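Local coordinates for protein endoglucanase (PDB 3X17) that probably hydrolyses internal beta-1,4-glucosidic bonds of cellulose, as a family 9 endoglucanase with an N-terminal Ig-like domain, at residues A[146-151]-A[256-261]. Residues are numbered along the deposited sequence; the frame is centred on the assembly and turned at random.
Sequences ALDHHE and IRPEQD. With ZN (zinc ion), chain C.
His149 is held at both ring nitrogens: ND1 binds the zinc ion at 2.1 Å, while NE2 donates to Asp261 OD2 at 2.8 Å. That bond runs close to the imidazole plane and reaches the oxygen on its anti side, with ring and carboxylate planes 76° apart. CG of Asp261, anti to the backbone N (chi1 -179°), carries OD2 to the ring edge; the zinc at ND1 and the carboxylate at NE2 together fix the ring's rotation, and the carboxylate would probably make the imidazole a stronger zinc ligand. Pro258 O sits over one ring face, offset toward the rim, and a water accepts from His149 N and donates to Pro258 O and Asp261 O, tying the backbones together. Beside the metal, Asp148 CB packs on Pro258 CB at 3.6 Å, and Asp148 OD2 binds zinc at 1.9 Å. This buried side contrasts with the exposed Ala146 end, where Glu259, bent at chi2 (82°), accepts from Ala146 N through OE2 at 3.2 Å, met from above the carboxylate plane. An alanine in place of Glu259 is likely to leave Ala146 N without this acceptor and that end freer to move. With Cys132 and His175, loop 146-151 completes a Cys-Asp-His-His zinc centre, consistent with a structural role, which loop 256-261 backs from the second shell in the family 9 (alpha/alpha)6-barrel domain.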
loop_
_atom_site.group_PDB
_atom_site.type_symbol
_atom_site.label_atom_id
_atom_site.label_comp_id
_atom_site.label_asym_id
_atom_site.label_seq_id
_atom_site.Cartn_x
_atom_site.Cartn_y
_atom_site.Cartn_z
ATOM N N ALA A 146 16.166 -12.457 -17.087
ATOM C CA ALA A 146 17.338 -13.154 -16.565
ATOM C C ALA A 146 17.840 -12.434 -15.320
ATOM O O ALA A 146 17.302 -11.394 -14.927
ATOM C CB ALA A 146 18.466 -13.201 -17.634
ATOM N N LEU A 147 18.902 -12.950 -14.737
ATOM C CA LEU A 147 19.495 -12.398 -13.546
ATOM C C LEU A 147 19.815 -10.940 -13.695
ATOM O O LEU A 147 20.494 -10.561 -14.597
ATOM C CB LEU A 147 20.776 -13.127 -13.245
ATOM C CG LEU A 147 21.234 -13.332 -11.818
ATOM C CD1 LEU A 147 22.696 -13.377 -11.709
ATOM C CD2 LEU A 147 20.676 -12.362 -10.893
ATOM N N ASP A 148 19.341 -10.122 -12.779
ATOM C CA ASP A 148 19.563 -8.669 -12.859
ATOM C C ASP A 148 20.380 -8.173 -11.680
ATOM O O ASP A 148 20.181 -8.621 -10.542
ATOM C CB ASP A 148 18.215 -7.949 -12.856
ATOM C CG ASP A 148 17.341 -8.353 -11.658
ATOM O OD1 ASP A 148 17.199 -9.571 -11.393
ATOM O OD2 ASP A 148 16.837 -7.451 -10.951
ATOM N N HIS A 149 21.201 -7.159 -11.913
ATOM C CA HIS A 149 21.716 -6.356 -10.816
ATOM C C HIS A 149 22.411 -7.277 -9.835
ATOM O O HIS A 149 22.461 -7.015 -8.624
ATOM C CB HIS A 149 20.579 -5.588 -10.111
ATOM C CG HIS A 149 19.891 -4.593 -10.999
ATOM N ND1 HIS A 149 18.537 -4.627 -11.243
ATOM C CD2 HIS A 149 20.385 -3.582 -11.758
ATOM C CE1 HIS A 149 18.212 -3.654 -12.080
ATOM N NE2 HIS A 149 19.318 -3.011 -12.417
ATOM N N HIS A 150 23.081 -8.278 -10.386
ATOM C CA HIS A 150 23.940 -9.132 -9.582
ATOM C C HIS A 150 25.190 -8.430 -9.040
ATOM O O HIS A 150 25.901 -8.996 -8.198
ATOM C CB HIS A 150 24.343 -10.389 -10.351
ATOM C CG HIS A 150 24.915 -11.461 -9.475
ATOM N ND1 HIS A 150 26.273 -11.669 -9.344
ATOM C CD2 HIS A 150 24.321 -12.305 -8.601
ATOM C CE1 HIS A 150 26.483 -12.666 -8.502
ATOM N NE2 HIS A 150 25.314 -13.064 -8.031
ATOM N N GLU A 151 25.471 -7.215 -9.518
ATOM C CA GLU A 151 26.623 -6.463 -8.984
ATOM C C GLU A 151 26.284 -5.441 -7.895
ATOM O O GLU A 151 27.098 -4.566 -7.590
ATOM C CB GLU A 151 27.444 -5.821 -10.123
ATOM C CG GLU A 151 28.015 -6.818 -11.142
ATOM C CD GLU A 151 28.798 -7.950 -10.467
ATOM O OE1 GLU A 151 29.684 -7.637 -9.643
ATOM O OE2 GLU A 151 28.512 -9.142 -10.742
ATOM N N ILE A 256 13.846 -0.299 -20.295
ATOM C CA ILE A 256 14.497 -1.537 -20.682
ATOM C C ILE A 256 14.297 -2.568 -19.574
ATOM O O ILE A 256 13.933 -2.206 -18.447
ATOM C CB ILE A 256 16.024 -1.316 -20.873
ATOM C CG1 ILE A 256 16.707 -1.197 -19.504
ATOM C CG2 ILE A 256 16.297 -0.122 -21.789
ATOM C CD1 ILE A 256 17.989 -0.358 -19.456
ATOM N N ARG A 257 14.619 -3.824 -19.875
ATOM C CA ARG A 257 14.641 -4.907 -18.886
ATOM C C ARG A 257 15.699 -4.683 -17.810
ATOM O O ARG A 257 16.707 -4.020 -18.058
ATOM C CB ARG A 257 14.929 -6.254 -19.555
ATOM C CG ARG A 257 13.866 -6.716 -20.523
ATOM C CD ARG A 257 14.468 -7.628 -21.608
ATOM N NE ARG A 257 13.515 -7.849 -22.692
ATOM C CZ ARG A 257 12.424 -8.602 -22.575
ATOM N NH1 ARG A 257 12.172 -9.215 -21.428
ATOM N NH2 ARG A 257 11.578 -8.730 -23.598
ATOM N N PRO A 258 15.521 -5.331 -16.643
ATOM C CA PRO A 258 16.447 -5.096 -15.536
ATOM C C PRO A 258 17.828 -5.683 -15.805
ATOM O O PRO A 258 18.813 -5.175 -15.272
ATOM C CB PRO A 258 15.782 -5.803 -14.350
ATOM C CG PRO A 258 14.869 -6.785 -14.930
ATOM C CD PRO A 258 14.405 -6.218 -16.260
ATOM N N GLU A 259 17.890 -6.769 -16.579
ATOM C CA GLU A 259 19.175 -7.385 -16.918
ATOM C C GLU A 259 19.929 -6.557 -17.942
ATOM O O GLU A 259 21.122 -6.725 -18.103
ATOM C CB GLU A 259 19.016 -8.807 -17.471
ATOM C CG GLU A 259 17.751 -9.530 -17.069
ATOM C CD GLU A 259 16.562 -9.142 -17.927
ATOM O OE1 GLU A 259 15.928 -8.145 -17.558
ATOM O OE2 GLU A 259 16.235 -9.843 -18.917
ATOM N N GLN A 260 19.227 -5.685 -18.652
ATOM C CA GLN A 260 19.915 -4.728 -19.511
ATOM C C GLN A 260 20.454 -3.510 -18.746
ATOM O O GLN A 260 21.245 -2.728 -19.298
ATOM C CB GLN A 260 19.031 -4.307 -20.680
ATOM C CG GLN A 260 18.627 -5.475 -21.580
ATOM C CD GLN A 260 17.682 -5.064 -22.714
ATOM O OE1 GLN A 260 17.805 -5.557 -23.834
ATOM N NE2 GLN A 260 16.708 -4.191 -22.413
ATOM N N ASP A 261 20.028 -3.342 -17.488
ATOM C CA ASP A 261 20.400 -2.148 -16.725
ATOM C C ASP A 261 21.719 -2.437 -16.050
ATOM O O ASP A 261 21.764 -2.923 -14.921
ATOM C CB ASP A 261 19.330 -1.775 -15.686
ATOM C CG ASP A 261 19.698 -0.519 -14.890
ATOM O OD1 ASP A 261 20.165 0.456 -15.499
ATOM O OD2 ASP A 261 19.491 -0.491 -13.654
HETATM ZN ZN ZN C . 17.144 -5.739 -10.139
HETATM O O HOH W 1 21.365 -5.955 -14.376
#